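Local coordinates for protein possible TctC subunit of the Tripartite Tricarboxylate Transport(TTT) Family (Rhodopseudomonas palustris, PDB 6HKE) that binds malate in the periplasm and probably delivers this C4-dicarboxylate to a tripartite tricarboxylate transporter for high-affinity uptake, at residues V205-P217 with V222-V235. The protein carries 2 engineered substitutions. Residues are numbered along the deposited sequence; the frame is centred on the assembly and turned at random.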
loop_
_atom_site.group_PDB
_atom_site.type_symbol
_atom_site.label_atom_id
_atom_site.label_comp_id
_atom_site.label_asym_id
_atom_site.label_seq_id
_atom_site.Cartn_x
_atom_site.Cartn_y
_atom_site.Cartn_z
ATOM N N VAL A 205 -3.157 -6.400 18.240
ATOM C CA VAL A 205 -2.523 -7.436 17.381
ATOM C C VAL A 205 -1.044 -7.437 17.721
ATOM O O VAL A 205 -0.632 -6.581 18.529
ATOM C CB VAL A 205 -2.765 -7.170 15.880
ATOM C CG1 VAL A 205 -4.244 -7.222 15.520
ATOM C CG2 VAL A 205 -2.152 -5.859 15.435
ATOM N N LYS A 206 -0.278 -8.332 17.103
ATOM C CA LYS A 206 1.187 -8.382 17.287
ATOM C C LYS A 206 1.866 -8.463 15.917
ATOM O O LYS A 206 1.216 -8.934 14.954
ATOM C CB LYS A 206 1.569 -9.529 18.225
ATOM C CG LYS A 206 1.016 -10.896 17.880
ATOM C CD LYS A 206 1.325 -11.893 18.961
ATOM C CE LYS A 206 1.153 -13.326 18.508
ATOM N NZ LYS A 206 1.676 -14.274 19.521
ATOM N N ALA A 207 3.088 -7.924 15.846
ATOM C CA ALA A 207 4.008 -7.985 14.691
ATOM C C ALA A 207 5.039 -9.072 14.981
ATOM O O ALA A 207 5.454 -9.151 16.118
ATOM C CB ALA A 207 4.683 -6.650 14.499
ATOM N N TYR A 208 5.401 -9.899 14.004
ATOM C CA TYR A 208 6.545 -10.832 14.113
ATOM C C TYR A 208 7.781 -10.144 13.540
ATOM O O TYR A 208 8.773 -10.038 14.263
ATOM C CB TYR A 208 6.209 -12.160 13.442
ATOM C CG TYR A 208 5.303 -13.024 14.279
ATOM C CD1 TYR A 208 5.835 -13.905 15.202
ATOM C CD2 TYR A 208 3.924 -12.943 14.178
ATOM C CE1 TYR A 208 5.021 -14.711 15.978
ATOM C CE2 TYR A 208 3.095 -13.735 14.956
ATOM C CZ TYR A 208 3.645 -14.622 15.866
ATOM O OH TYR A 208 2.848 -15.422 16.640
ATOM N N VAL A 209 7.709 -9.642 12.304
ATOM C CA VAL A 209 8.875 -8.985 11.648
ATOM C C VAL A 209 8.395 -7.786 10.832
ATOM O O VAL A 209 7.193 -7.664 10.589
ATOM C CB VAL A 209 9.697 -9.976 10.807
ATOM C CG1 VAL A 209 10.397 -10.976 11.704
ATOM C CG2 VAL A 209 8.864 -10.694 9.760
ATOM N N ILE A 210 9.327 -6.888 10.531
ATOM C CA ILE A 210 9.148 -5.753 9.585
ATOM C C ILE A 210 9.949 -6.121 8.334
ATOM O O ILE A 210 11.073 -6.633 8.486
ATOM C CB ILE A 210 9.567 -4.423 10.244
ATOM C CG1 ILE A 210 9.269 -3.220 9.349
ATOM C CG2 ILE A 210 11.022 -4.446 10.676
ATOM C CD1 ILE A 210 9.412 -1.887 10.073
ATOM N N ALA A 211 9.343 -5.984 7.159
ATOM C CA ALA A 211 9.941 -6.373 5.867
ATOM C C ALA A 211 10.794 -5.212 5.363
ATOM O O ALA A 211 10.432 -4.608 4.329
ATOM C CB ALA A 211 8.871 -6.750 4.884
ATOM N N ALA A 212 11.870 -4.927 6.090
ATOM C CA ALA A 212 12.766 -3.763 5.895
ATOM C C ALA A 212 14.187 -4.172 6.267
ATOM O O ALA A 212 14.343 -5.196 6.977
ATOM C CB ALA A 212 12.300 -2.594 6.739
ATOM N N SER A 213 15.158 -3.399 5.788
ATOM C CA SER A 213 16.615 -3.505 6.075
ATOM C C SER A 213 16.908 -3.122 7.523
ATOM O O SER A 213 17.866 -3.654 8.089
ATOM C CB SER A 213 17.400 -2.602 5.162
ATOM O OG SER A 213 17.315 -3.069 3.829
ATOM N N GLU A 214 16.158 -2.152 8.043
ATOM C CA GLU A 214 16.417 -1.477 9.337
ATOM C C GLU A 214 15.113 -1.466 10.134
ATOM O O GLU A 214 14.032 -1.473 9.518
ATOM C CB GLU A 214 16.957 -0.066 9.106
ATOM C CG GLU A 214 18.425 -0.015 8.723
ATOM C CD GLU A 214 18.944 1.393 8.441
ATOM O OE1 GLU A 214 18.379 2.066 7.540
ATOM O OE2 GLU A 214 19.905 1.828 9.124
ATOM N N ARG A 215 15.219 -1.524 11.458
ATOM C CA ARG A 215 14.049 -1.420 12.363
ATOM C C ARG A 215 13.440 -0.041 12.158
ATOM O O ARG A 215 14.192 0.888 11.828
ATOM C CB ARG A 215 14.454 -1.664 13.816
ATOM C CG ARG A 215 14.893 -3.095 14.084
ATOM C CD ARG A 215 14.706 -3.422 15.547
ATOM N NE ARG A 215 15.034 -4.783 15.913
ATOM C CZ ARG A 215 14.753 -5.307 17.093
ATOM N NH1 ARG A 215 14.140 -4.573 18.012
ATOM N NH2 ARG A 215 15.120 -6.553 17.370
ATOM N N ASP A 216 12.125 0.072 12.291
ATOM C CA ASP A 216 11.445 1.381 12.178
ATOM C C ASP A 216 11.336 1.982 13.581
ATOM O O ASP A 216 10.864 1.343 14.504
ATOM C CB ASP A 216 10.116 1.224 11.449
ATOM C CG ASP A 216 9.583 2.520 10.871
ATOM O OD1 ASP A 216 9.348 3.461 11.665
ATOM O OD2 ASP A 216 9.384 2.574 9.634
ATOM N N PRO A 217 11.763 3.240 13.794
ATOM C CA PRO A 217 11.663 3.846 15.117
ATOM C C PRO A 217 10.236 4.008 15.683
ATOM O O PRO A 217 10.157 4.154 16.859
ATOM C CB PRO A 217 12.388 5.198 14.976
ATOM C CG PRO A 217 12.586 5.435 13.497
ATOM C CD PRO A 217 12.416 4.103 12.797
ATOM N N VAL A 222 10.199 -4.398 17.080
ATOM C CA VAL A 222 9.903 -5.383 15.995
ATOM C C VAL A 222 11.174 -5.656 15.183
ATOM O O VAL A 222 11.719 -4.747 14.567
ATOM C CB VAL A 222 8.772 -4.863 15.090
ATOM C CG1 VAL A 222 8.498 -5.810 13.930
ATOM C CG2 VAL A 222 7.502 -4.570 15.881
ATOM N N PRO A 223 11.663 -6.915 15.126
ATOM C CA PRO A 223 12.887 -7.238 14.387
ATOM C C PRO A 223 12.687 -7.235 12.865
ATOM O O PRO A 223 11.617 -7.516 12.383
ATOM C CB PRO A 223 13.255 -8.640 14.888
ATOM C CG PRO A 223 11.919 -9.250 15.271
ATOM C CD PRO A 223 11.069 -8.095 15.772
ATOM N N THR A 224 13.740 -6.900 12.127
ATOM C CA THR A 224 13.734 -6.978 10.648
ATOM C C THR A 224 13.595 -8.449 10.284
ATOM O O THR A 224 13.926 -9.306 11.133
ATOM C CB THR A 224 14.979 -6.345 10.032
ATOM O OG1 THR A 224 16.100 -7.025 10.584
ATOM C CG2 THR A 224 15.070 -4.858 10.289
ATOM N N ALA A 225 13.096 -8.730 9.085
ATOM C CA ALA A 225 13.036 -10.102 8.552
ATOM C C ALA A 225 14.466 -10.659 8.490
ATOM O O ALA A 225 14.629 -11.869 8.740
ATOM C CB ALA A 225 12.350 -10.097 7.218
ATOM N N ARG A 226 15.451 -9.799 8.195
ATOM C CA ARG A 226 16.883 -10.172 8.082
ATOM C C ARG A 226 17.331 -10.765 9.417
ATOM O O ARG A 226 17.795 -11.919 9.423
ATOM C CB ARG A 226 17.784 -8.987 7.716
ATOM C CG ARG A 226 19.252 -9.224 8.073
ATOM C CD ARG A 226 20.257 -8.363 7.336
ATOM N NE ARG A 226 20.147 -8.537 5.889
ATOM C CZ ARG A 226 20.771 -9.468 5.156
ATOM N NH1 ARG A 226 21.577 -10.352 5.716
ATOM N NH2 ARG A 226 20.572 -9.517 3.850
ATOM N N GLU A 227 17.180 -10.013 10.510
ATOM C CA GLU A 227 17.763 -10.407 11.816
ATOM C C GLU A 227 17.023 -11.649 12.329
ATOM O O GLU A 227 17.662 -12.416 13.025
ATOM C CB GLU A 227 17.890 -9.193 12.753
ATOM C CG GLU A 227 16.595 -8.668 13.309
ATOM C CD GLU A 227 16.770 -7.476 14.243
ATOM O OE1 GLU A 227 17.141 -7.713 15.411
ATOM O OE2 GLU A 227 16.501 -6.318 13.818
ATOM N N ALA A 228 15.785 -11.906 11.893
ATOM C CA ALA A 228 14.973 -13.084 12.287
ATOM C C ALA A 228 15.134 -14.247 11.287
ATOM O O ALA A 228 14.387 -15.242 11.432
ATOM C CB ALA A 228 13.520 -12.680 12.447
ATOM N N GLY A 229 16.071 -14.146 10.330
ATOM C CA GLY A 229 16.538 -15.253 9.468
ATOM C C GLY A 229 15.958 -15.252 8.053
ATOM O O GLY A 229 16.344 -16.149 7.285
ATOM N N LEU A 230 15.101 -14.291 7.669
ATOM C CA LEU A 230 14.417 -14.306 6.347
ATOM C C LEU A 230 14.711 -13.015 5.592
ATOM O O LEU A 230 13.823 -12.195 5.371
ATOM C CB LEU A 230 12.913 -14.529 6.565
ATOM C CG LEU A 230 12.187 -15.232 5.416
ATOM C CD1 LEU A 230 12.650 -16.680 5.280
ATOM C CD2 LEU A 230 10.686 -15.184 5.625
ATOM N N PRO A 231 15.974 -12.789 5.166
ATOM C CA PRO A 231 16.356 -11.518 4.551
ATOM C C PRO A 231 15.645 -11.249 3.212
ATOM O O PRO A 231 15.563 -10.103 2.826
ATOM C CB PRO A 231 17.882 -11.653 4.397
ATOM C CG PRO A 231 18.118 -13.143 4.299
ATOM C CD PRO A 231 17.102 -13.737 5.252
ATOM N N GLY A 232 15.102 -12.282 2.560
ATOM C CA GLY A 232 14.332 -12.116 1.313
ATOM C C GLY A 232 13.037 -11.349 1.538
ATOM O O GLY A 232 12.441 -10.901 0.558
ATOM N N PHE A 233 12.556 -11.256 2.782
ATOM C CA PHE A 233 11.243 -10.631 3.077
ATOM C C PHE A 233 11.442 -9.128 3.297
ATOM O O PHE A 233 11.512 -8.714 4.451
ATOM C CB PHE A 233 10.570 -11.361 4.239
ATOM C CG PHE A 233 9.164 -10.893 4.495
ATOM C CD1 PHE A 233 8.228 -10.905 3.481
ATOM C CD2 PHE A 233 8.789 -10.419 5.739
ATOM C CE1 PHE A 233 6.940 -10.455 3.711
ATOM C CE2 PHE A 233 7.495 -9.988 5.974
ATOM C CZ PHE A 233 6.572 -10.003 4.958
ATOM N N GLN A 234 11.585 -8.368 2.202
ATOM C CA GLN A 234 11.704 -6.882 2.183
ATOM C C GLN A 234 10.683 -6.319 1.197
ATOM O O GLN A 234 10.798 -6.570 0.006
ATOM C CB GLN A 234 13.095 -6.364 1.801
ATOM C CG GLN A 234 14.217 -7.028 2.586
ATOM C CD GLN A 234 15.239 -6.053 3.119
ATOM O OE1 GLN A 234 15.551 -5.043 2.482
ATOM N NE2 GLN A 234 15.768 -6.366 4.296
ATOM N N VAL A 235 9.745 -5.541 1.711
ATOM C CA VAL A 235 8.665 -4.905 0.925
ATOM C C VAL A 235 8.621 -3.439 1.360
ATOM O O VAL A 235 8.308 -3.155 2.544
ATOM C CB VAL A 235 7.329 -5.650 1.114
ATOM C CG1 VAL A 235 6.220 -5.014 0.304
ATOM C CG2 VAL A 235 7.447 -7.127 0.764
HETATM O O HOH W 1 14.694 -7.719 6.289
HETATM O O HOH W 2 11.235 -2.184 13.700
#
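A single beta bridge, Ile-210 with Thr-224, pins the loop 222-235 against strand 205-210. Its evidence is two backbone bonds: Ile-210 N donates to Pro-223 O (3.0 Å), and Ala-225 N returns one to Ile-210 O. Farther on, Val-235 N donates a third backbone bond to Ala-211 O. Ala-211 CB sits over one face of the Phe-233 ring, 3.8 Å from its centroid and 18° off the normal, a CH-pi contact, while Val-209 CG2 meets the ring edge and its CG1 touches Ala-228 CB at 3.6 Å. In this periplasmic binding protein fold the loop leads into strand 236-244, and Phe-233 also packs on helix 150-162, whose first residues, Val-150 and Ser-151, bind malate. On the exposed side, Arg-215, extended from CG to NE, grips Glu-227 side-on: NE to OE2 and NH2 to OE1, both 3.0 Å, with guanidinium and carboxylate planes 40° apart. Arg-215 NH1 hydrogen-bonds Pro-220 O. With Glu-227 CG between its backbone N and carbonyl carbon (chi1 72°) and the chain extended beyond CG, OE2 also accepts a bond from Thr-224 N, from the same face of the carboxylate as Arg-215 NE. Conversely, Glu-227 N donates to Thr-224 OG1, an ST motif.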